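Local coordinates for molybdopterin biosynthesis moeA protein (Pyrococcus horikoshii, PDB 1WU2) that probably takes part in molybdenum cofactor biosynthesis, like other MoeA proteins, which help insert molybdenum into molybdopterin, at residues E193-P198 against E205-E210; I187-S192 against Y230-D235; V45-I50 against V148-V153. All blocks are in the same frame, centred on the assembly; numbering follows the deposited sequence.

Contact 1: residues E193-P198 against E205-E210; sequences ELIEEP and EGKIVE
I195 is tied to the 205-210 segment through both its N and its O: I195 N donates to I208 O at 3.1 Å, and I195 O takes E210 N at 2.8 Å. A weak bond of 3.3 Å from I208 N to E193 O completes the short parallel pairing. Around E193 O the side chain of K207 curls back; the bend at its chi2 (-74°) lays CD 3.1 Å from E193 O, while the side chains of I195 and K207 cross at about a right angle, CD1 against CG. L194 CD2 sits 4.0 Å from I208 CG1 and also touches CG of E210. I208 CD1 reaches E193 OE1 at 3.4 Å. Farther along, V209 turns CG2 against the proline ring, 3.6 Å from P198 CB. One shell out, S213 N binds the carboxylate of E210, and L194 and E210 rest on I189 and V232. G206, with positive phi, closes helix 200-204 in a Schellman motif and feeds the chain into strand 208-209, finishing a small beta-alpha-beta unit. K170 of the second subunit donates to E196 O and E210 O. Main-chain bonds, one weak, thus hold the unit beside aliphatic contacts, and its backbone carbonyls help to bind the neighbouring subunit.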
loop_
_atom_site.group_PDB
_atom_site.type_symbol
_atom_site.label_atom_id
_atom_site.label_comp_id
_atom_site.label_asym_id
_atom_site.label_seq_id
_atom_site.Cartn_x
_atom_site.Cartn_y
_atom_site.Cartn_z
ATOM N N GLU A 193 6.113 28.470 -19.815
ATOM C CA GLU A 193 4.817 28.655 -19.158
ATOM C C GLU A 193 4.830 28.385 -17.648
ATOM O O GLU A 193 4.121 29.049 -16.894
ATOM C CB GLU A 193 3.774 27.733 -19.808
ATOM C CG GLU A 193 4.336 26.394 -20.291
ATOM C CD GLU A 193 3.327 25.266 -20.280
ATOM O OE1 GLU A 193 2.119 25.525 -20.079
ATOM O OE2 GLU A 193 3.754 24.105 -20.478
ATOM N N LEU A 194 5.626 27.411 -17.214
ATOM C CA LEU A 194 5.566 26.919 -15.835
ATOM C C LEU A 194 6.163 27.874 -14.793
ATOM O O LEU A 194 7.138 28.576 -15.057
ATOM C CB LEU A 194 6.223 25.540 -15.739
ATOM C CG LEU A 194 5.479 24.464 -16.543
ATOM C CD1 LEU A 194 6.390 23.308 -16.885
ATOM C CD2 LEU A 194 4.251 23.968 -15.789
ATOM N N ILE A 195 5.554 27.872 -13.607
ATOM C CA ILE A 195 5.917 28.762 -12.504
ATOM C C ILE A 195 5.749 28.018 -11.171
ATOM O O ILE A 195 4.892 27.149 -11.050
ATOM C CB ILE A 195 5.041 30.056 -12.560
ATOM C CG1 ILE A 195 5.760 31.247 -11.914
ATOM C CG2 ILE A 195 3.662 29.837 -11.925
ATOM C CD1 ILE A 195 5.974 32.405 -12.865
ATOM N N GLU A 196 6.560 28.353 -10.173
ATOM C CA GLU A 196 6.585 27.588 -8.921
ATOM C C GLU A 196 5.409 27.887 -7.986
ATOM O O GLU A 196 4.951 26.995 -7.270
ATOM C CB GLU A 196 7.920 27.787 -8.185
ATOM C CG GLU A 196 8.089 29.137 -7.500
ATOM C CD GLU A 196 9.547 29.521 -7.308
ATOM O OE1 GLU A 196 9.971 30.558 -7.868
ATOM O OE2 GLU A 196 10.270 28.787 -6.598
ATOM N N GLU A 197 4.920 29.127 -8.005
ATOM C CA GLU A 197 3.891 29.579 -7.062
ATOM C C GLU A 197 2.684 30.214 -7.760
ATOM O O GLU A 197 2.847 30.915 -8.758
ATOM C CB GLU A 197 4.493 30.609 -6.102
ATOM C CG GLU A 197 4.582 30.143 -4.660
ATOM C CD GLU A 197 5.413 31.079 -3.804
ATOM O OE1 GLU A 197 4.887 31.587 -2.791
ATOM O OE2 GLU A 197 6.596 31.301 -4.145
ATOM N N PRO A 198 1.482 29.992 -7.225
ATOM C CA PRO A 198 0.291 30.703 -7.704
ATOM C C PRO A 198 0.259 32.135 -7.180
ATOM O O PRO A 198 0.269 32.339 -5.966
ATOM C CB PRO A 198 -0.870 29.891 -7.119
ATOM C CG PRO A 198 -0.315 29.229 -5.910
ATOM C CD PRO A 198 1.157 29.053 -6.136
ATOM N N GLU A 205 0.221 37.021 -16.810
ATOM C CA GLU A 205 1.224 36.765 -17.848
ATOM C C GLU A 205 1.076 35.363 -18.454
ATOM O O GLU A 205 1.939 34.912 -19.210
ATOM C CB GLU A 205 2.646 36.961 -17.292
ATOM C CG GLU A 205 3.507 37.970 -18.052
ATOM C CD GLU A 205 3.496 37.770 -19.562
ATOM O OE1 GLU A 205 4.000 36.727 -20.038
ATOM O OE2 GLU A 205 2.981 38.664 -20.275
ATOM N N GLY A 206 -0.016 34.677 -18.119
ATOM C CA GLY A 206 -0.358 33.408 -18.740
ATOM C C GLY A 206 0.501 32.238 -18.299
ATOM O O GLY A 206 0.908 31.421 -19.123
ATOM N N LYS A 207 0.767 32.160 -16.998
ATOM C CA LYS A 207 1.583 31.097 -16.417
ATOM C C LYS A 207 0.705 30.167 -15.588
ATOM O O LYS A 207 -0.275 30.604 -14.984
ATOM C CB LYS A 207 2.680 31.679 -15.515
ATOM C CG LYS A 207 3.556 32.746 -16.160
ATOM C CD LYS A 207 4.540 32.148 -17.158
ATOM C CE LYS A 207 5.488 33.192 -17.749
ATOM N NZ LYS A 207 5.179 34.595 -17.344
ATOM N N ILE A 208 1.071 28.886 -15.562
ATOM C CA ILE A 208 0.382 27.892 -14.741
ATOM C C ILE A 208 1.349 27.275 -13.731
ATOM O O ILE A 208 2.538 27.120 -14.008
ATOM C CB ILE A 208 -0.281 26.807 -15.633
ATOM C CG1 ILE A 208 0.768 25.839 -16.203
ATOM C CG2 ILE A 208 -1.089 27.471 -16.750
ATOM C CD1 ILE A 208 0.250 24.914 -17.293
ATOM N N VAL A 209 0.827 26.923 -12.560
ATOM C CA VAL A 209 1.645 26.401 -11.472
ATOM C C VAL A 209 2.146 24.997 -11.795
ATOM O O VAL A 209 1.400 24.158 -12.300
ATOM C CB VAL A 209 0.871 26.397 -10.130
ATOM C CG1 VAL A 209 1.643 25.649 -9.043
ATOM C CG2 VAL A 209 0.586 27.825 -9.687
ATOM N N GLU A 210 3.415 24.756 -11.485
ATOM C CA GLU A 210 4.063 23.485 -11.757
ATOM C C GLU A 210 3.634 22.487 -10.690
ATOM O O GLU A 210 3.623 22.802 -9.499
ATOM C CB GLU A 210 5.584 23.656 -11.758
ATOM C CG GLU A 210 6.328 22.597 -12.551
ATOM C CD GLU A 210 6.346 21.249 -11.859
ATOM O OE1 GLU A 210 6.547 21.210 -10.629
ATOM O OE2 GLU A 210 6.154 20.227 -12.547
#

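Contact 2: residues I187-S192 against Y230-D235; sequences IIITGS and YGVLPD
D235 meets the 187-192 segment atom by atom. Its CB lies 3.5 Å from S192 OG. From there chi1 (-69°) swings CG to the side of its own backbone N, which lets main chain and carboxylate work on the same serine. OD1 takes two weak bonds, from S192 OG at 3.3 Å and from S192 N at 3.4 Å. OD2 ends 3.3 Å from T190 CG2 and a little farther from CA of G191. In return D235 N donates to S192 OG at 3.2 Å, nearly straight (165°), closing a reciprocal pair. Behind this clasp the strands run parallel, with L233 N on I189 O and G191 N on L233 O. I188 CG2 meets L233 CD2 (3.7 Å) on the side covered by helices 237-240 and 243-249, whereas I189 and V232 pack together on the other face, against E210. At the far end Y230 N binds I187 O, and the tyrosine hydroxyl is held by E250 and N249. The chemistry changes along the pair: main-chain bonds and aliphatic contacts give way to one good and two weak polar bonds that link the loops leaving both strands, beside A87 of the second subunit.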
loop_
_atom_site.group_PDB
_atom_site.type_symbol
_atom_site.label_atom_id
_atom_site.label_comp_id
_atom_site.label_asym_id
_atom_site.label_seq_id
_atom_site.Cartn_x
_atom_site.Cartn_y
_atom_site.Cartn_z
ATOM N N ILE A 187 14.311 13.720 -12.770
ATOM C CA ILE A 187 13.058 14.395 -13.092
ATOM C C ILE A 187 13.367 15.782 -13.655
ATOM O O ILE A 187 13.813 16.665 -12.922
ATOM C CB ILE A 187 12.158 14.509 -11.833
ATOM C CG1 ILE A 187 11.718 13.118 -11.358
ATOM C CG2 ILE A 187 10.937 15.379 -12.119
ATOM C CD1 ILE A 187 10.954 13.115 -10.042
ATOM N N ILE A 188 13.140 15.956 -14.956
ATOM C CA ILE A 188 13.291 17.246 -15.625
ATOM C C ILE A 188 11.921 17.757 -16.028
ATOM O O ILE A 188 11.225 17.096 -16.782
ATOM C CB ILE A 188 14.134 17.111 -16.910
ATOM C CG1 ILE A 188 15.494 16.481 -16.626
ATOM C CG2 ILE A 188 14.320 18.473 -17.560
ATOM C CD1 ILE A 188 16.221 16.040 -17.890
ATOM N N ILE A 189 11.536 18.931 -15.542
ATOM C CA ILE A 189 10.313 19.578 -16.003
ATOM C C ILE A 189 10.698 20.578 -17.096
ATOM O O ILE A 189 11.768 21.177 -17.038
ATOM C CB ILE A 189 9.568 20.269 -14.830
ATOM C CG1 ILE A 189 8.824 19.260 -13.937
ATOM C CG2 ILE A 189 8.525 21.236 -15.352
ATOM C CD1 ILE A 189 9.499 17.932 -13.704
ATOM N N THR A 190 9.836 20.736 -18.101
ATOM C CA THR A 190 10.092 21.647 -19.221
ATOM C C THR A 190 8.862 22.509 -19.502
ATOM O O THR A 190 7.732 22.024 -19.433
ATOM C CB THR A 190 10.510 20.837 -20.486
ATOM O OG1 THR A 190 11.940 20.794 -20.596
ATOM C CG2 THR A 190 10.074 21.507 -21.789
ATOM N N GLY A 191 9.095 23.781 -19.829
ATOM C CA GLY A 191 8.026 24.721 -20.135
ATOM C C GLY A 191 8.281 26.113 -19.581
ATOM O O GLY A 191 8.430 26.278 -18.371
ATOM N N SER A 192 8.322 27.108 -20.470
ATOM C CA SER A 192 8.506 28.514 -20.085
ATOM C C SER A 192 7.239 29.060 -19.431
ATOM O O SER A 192 7.282 30.009 -18.647
ATOM C CB SER A 192 8.851 29.373 -21.306
ATOM O OG SER A 192 9.706 28.689 -22.203
ATOM N N TYR A 230 16.137 17.969 -11.076
ATOM C CA TYR A 230 16.985 18.876 -11.844
ATOM C C TYR A 230 16.260 20.194 -12.134
ATOM O O TYR A 230 16.809 21.080 -12.785
ATOM C CB TYR A 230 17.452 18.198 -13.129
ATOM C CG TYR A 230 18.347 17.013 -12.860
ATOM C CD1 TYR A 230 19.731 17.155 -12.813
ATOM C CD2 TYR A 230 17.809 15.754 -12.630
ATOM C CE1 TYR A 230 20.559 16.070 -12.554
ATOM C CE2 TYR A 230 18.625 14.663 -12.369
ATOM C CZ TYR A 230 20.004 14.827 -12.330
ATOM O OH TYR A 230 20.825 13.751 -12.077
ATOM N N GLY A 231 15.030 20.313 -11.636
ATOM C CA GLY A 231 14.287 21.561 -11.666
ATOM C C GLY A 231 13.504 21.823 -12.938
ATOM O O GLY A 231 13.516 21.021 -13.875
ATOM N N VAL A 232 12.820 22.965 -12.951
ATOM C CA VAL A 232 12.050 23.423 -14.103
ATOM C C VAL A 232 12.975 24.189 -15.041
ATOM O O VAL A 232 13.729 25.058 -14.605
ATOM C CB VAL A 232 10.887 24.352 -13.676
ATOM C CG1 VAL A 232 10.057 24.779 -14.885
ATOM C CG2 VAL A 232 10.007 23.672 -12.631
ATOM N N LEU A 233 12.902 23.865 -16.329
ATOM C CA LEU A 233 13.761 24.464 -17.348
ATOM C C LEU A 233 12.908 25.207 -18.378
ATOM O O LEU A 233 11.756 24.839 -18.595
ATOM C CB LEU A 233 14.569 23.374 -18.059
ATOM C CG LEU A 233 15.906 22.927 -17.457
ATOM C CD1 LEU A 233 15.884 22.874 -15.933
ATOM C CD2 LEU A 233 16.283 21.570 -18.028
ATOM N N PRO A 234 13.458 26.236 -19.022
ATOM C CA PRO A 234 12.741 26.906 -20.115
ATOM C C PRO A 234 12.805 26.102 -21.413
ATOM O O PRO A 234 13.640 25.203 -21.539
ATOM C CB PRO A 234 13.483 28.244 -20.272
ATOM C CG PRO A 234 14.590 28.244 -19.249
ATOM C CD PRO A 234 14.782 26.839 -18.787
ATOM N N ASP A 235 11.921 26.422 -22.355
ATOM C CA ASP A 235 11.956 25.835 -23.692
ATOM C C ASP A 235 13.156 26.402 -24.452
ATOM O O ASP A 235 13.068 27.458 -25.083
ATOM C CB ASP A 235 10.654 26.122 -24.449
ATOM C CG ASP A 235 9.461 25.369 -23.875
ATOM O OD1 ASP A 235 8.398 25.998 -23.665
ATOM O OD2 ASP A 235 9.492 24.146 -23.607
HETATM O O HOH W 1 12.379 18.773 -10.532
#

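Contact 3: residues V45-I50 against V148-V153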
loop_
_atom_site.group_PDB
_atom_site.type_symbol
_atom_site.label_atom_id
_atom_site.label_comp_id
_atom_site.label_asym_id
_atom_site.label_seq_id
_atom_site.Cartn_x
_atom_site.Cartn_y
_atom_site.Cartn_z
ATOM N N VAL A 45 17.641 -17.449 3.875
ATOM C CA VAL A 45 17.620 -18.816 4.380
ATOM C C VAL A 45 17.974 -18.805 5.861
ATOM O O VAL A 45 18.989 -18.236 6.258
ATOM C CB VAL A 45 18.627 -19.717 3.628
ATOM C CG1 VAL A 45 18.538 -21.155 4.123
ATOM C CG2 VAL A 45 18.387 -19.652 2.127
ATOM N N THR A 46 17.127 -19.427 6.671
ATOM C CA THR A 46 17.373 -19.559 8.103
ATOM C C THR A 46 18.483 -20.570 8.398
ATOM O O THR A 46 18.581 -21.601 7.737
ATOM C CB THR A 46 16.059 -19.945 8.845
ATOM O OG1 THR A 46 16.306 -20.082 10.245
ATOM C CG2 THR A 46 15.543 -21.325 8.443
ATOM N N GLU A 47 19.322 -20.257 9.385
ATOM C CA GLU A 47 20.343 -21.182 9.874
ATOM C C GLU A 47 19.909 -21.805 11.211
ATOM O O GLU A 47 20.668 -22.553 11.827
ATOM C CB GLU A 47 21.696 -20.463 10.036
ATOM C CG GLU A 47 22.428 -20.154 8.730
ATOM C CD GLU A 47 22.672 -21.386 7.865
ATOM O OE1 GLU A 47 23.392 -22.304 8.303
ATOM O OE2 GLU A 47 22.133 -21.444 6.743
ATOM N N PHE A 48 18.689 -21.492 11.643
ATOM C CA PHE A 48 18.124 -22.015 12.884
ATOM C C PHE A 48 16.758 -22.667 12.653
ATOM O O PHE A 48 15.966 -22.195 11.837
ATOM C CB PHE A 48 17.964 -20.882 13.905
ATOM C CG PHE A 48 19.219 -20.075 14.133
ATOM C CD1 PHE A 48 19.448 -18.903 13.419
ATOM C CD2 PHE A 48 20.162 -20.481 15.069
ATOM C CE1 PHE A 48 20.598 -18.157 13.627
ATOM C CE2 PHE A 48 21.317 -19.737 15.286
ATOM C CZ PHE A 48 21.534 -18.571 14.564
ATOM N N ASP A 49 16.504 -23.762 13.372
ATOM C CA ASP A 49 15.167 -24.330 13.514
ATOM C C ASP A 49 14.392 -23.520 14.552
ATOM O O ASP A 49 14.922 -23.210 15.621
ATOM C CB ASP A 49 15.234 -25.785 14.005
ATOM C CG ASP A 49 15.829 -26.733 12.989
ATOM O OD1 ASP A 49 15.183 -26.988 11.957
ATOM O OD2 ASP A 49 16.925 -27.302 13.153
ATOM N N ILE A 50 13.144 -23.185 14.238
ATOM C CA ILE A 50 12.235 -22.549 15.189
ATOM C C ILE A 50 10.943 -23.374 15.246
ATOM O O ILE A 50 10.255 -23.493 14.236
ATOM C CB ILE A 50 11.920 -21.094 14.777
ATOM C CG1 ILE A 50 13.204 -20.256 14.738
ATOM C CG2 ILE A 50 10.907 -20.466 15.759
ATOM C CD1 ILE A 50 13.045 -18.908 14.067
ATOM N N VAL A 148 9.759 -22.397 11.092
ATOM C CA VAL A 148 10.696 -22.498 9.970
ATOM C C VAL A 148 11.760 -23.545 10.294
ATOM O O VAL A 148 12.221 -23.626 11.429
ATOM C CB VAL A 148 11.376 -21.137 9.621
ATOM C CG1 VAL A 148 10.339 -20.110 9.208
ATOM C CG2 VAL A 148 12.226 -20.608 10.778
ATOM N N LYS A 149 12.142 -24.343 9.301
ATOM C CA LYS A 149 13.146 -25.389 9.495
ATOM C C LYS A 149 14.510 -24.914 8.991
ATOM O O LYS A 149 14.588 -24.044 8.132
ATOM C CB LYS A 149 12.691 -26.704 8.830
ATOM C CG LYS A 149 13.585 -27.263 7.722
ATOM C CD LYS A 149 12.882 -28.384 6.948
ATOM C CE LYS A 149 12.468 -29.546 7.853
ATOM N NZ LYS A 149 11.047 -29.439 8.298
ATOM N N LYS A 150 15.578 -25.488 9.533
ATOM C CA LYS A 150 16.938 -25.071 9.199
ATOM C C LYS A 150 17.235 -25.336 7.727
ATOM O O LYS A 150 16.937 -26.409 7.214
ATOM C CB LYS A 150 17.961 -25.799 10.078
ATOM C CG LYS A 150 19.383 -25.286 9.916
ATOM C CD LYS A 150 20.270 -25.673 11.092
ATOM C CE LYS A 150 21.746 -25.379 10.813
ATOM N NZ LYS A 150 21.968 -24.105 10.056
ATOM N N GLY A 151 17.825 -24.343 7.064
ATOM C CA GLY A 151 18.125 -24.408 5.644
ATOM C C GLY A 151 16.914 -24.210 4.742
ATOM O O GLY A 151 16.926 -24.623 3.589
ATOM N N GLU A 152 15.869 -23.580 5.271
ATOM C CA GLU A 152 14.634 -23.341 4.534
ATOM C C GLU A 152 14.550 -21.869 4.152
ATOM O O GLU A 152 14.974 -21.003 4.917
ATOM C CB GLU A 152 13.441 -23.715 5.411
ATOM C CG GLU A 152 12.120 -23.882 4.686
ATOM C CD GLU A 152 11.036 -24.432 5.599
ATOM O OE1 GLU A 152 10.517 -23.664 6.445
ATOM O OE2 GLU A 152 10.711 -25.634 5.480
ATOM N N VAL A 153 14.013 -21.595 2.963
ATOM C CA VAL A 153 13.752 -20.226 2.527
ATOM C C VAL A 153 12.521 -19.716 3.269
ATOM O O VAL A 153 11.456 -20.323 3.189
ATOM C CB VAL A 153 13.519 -20.133 0.995
ATOM C CG1 VAL A 153 13.141 -18.708 0.580
ATOM C CG2 VAL A 153 14.752 -20.586 0.236
#
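The carboxylate of D49 lies beside the start of K150: K150 N donates to D49 OD1 at 2.9 Å, coming from 59° out of the carboxylate plane, and CB of K150 rests against both oxygens. K149 CB brushes OD1 as well. A second flat group, the E47 peptide, has the lysine chain stretched along its carbonyl. With CG anti to the backbone N (chi1 -172°), K150 runs out past E47 O until NZ bonds to that oxygen at 2.7 Å from above the carbonyl plane. The same NZ makes a salt bridge to E47 OE1 at 2.9 Å, so the ammonium is gripped by main chain and side chain of one residue. The F48 carbonyl is met differently, in its plane and on a lone pair, by T46 OG1 at 2.7 Å, which links two residues of the 45-50 loop to each other. With D49 cut back to an alanine, K150 N would probably be left without its carboxylate acceptor and the 149-152 turn less firmly held. That turn is type II, with G151 at its positive-phi position, and it is clasped further by G151 N to T46 O (2.9 Å) and T46 N to E152 O (3.2 Å). At the other end of the pairing, I50 N gives an almost straight bond to V148 O (3.0 Å), and I50 CD1 lies alongside V148 CG2 at 3.8 Å, both residues packing on helix 163-171. F48 and I50 also touch P198 and F203, respectively, of the second subunit. Antiparallel bridges, V45 with V153 and I50 with V148, thus flank a type II turn braced by an aspartate, where the chain leaves for the inserted six-stranded lobe and returns from it, consistent with the domain I to domain II junction of MoeA proteins.

Contacts 1 and 2 belong to one piece of the fold, the probable molybdopterin-binding domain. Contact 1 is nested inside the loop that contact 2 closes, their centres are about 12 Å apart, and they share a seam where L194 and E210 meet I189 and V232. Contact 2 is partly buried and joins two long parallel strands at the side of a larger sheet; contact 1 is a surface pair of very short strands, held mostly by backbone bonds and aliphatic packing. Contact 3, also at the surface, lies about 52 Å from the centre of contact 2, in the N-terminal region. It pairs loops and adds a salt bridge to its main-chain bonds, whereas contact 2 ends in a polar cluster. All three touch the second subunit.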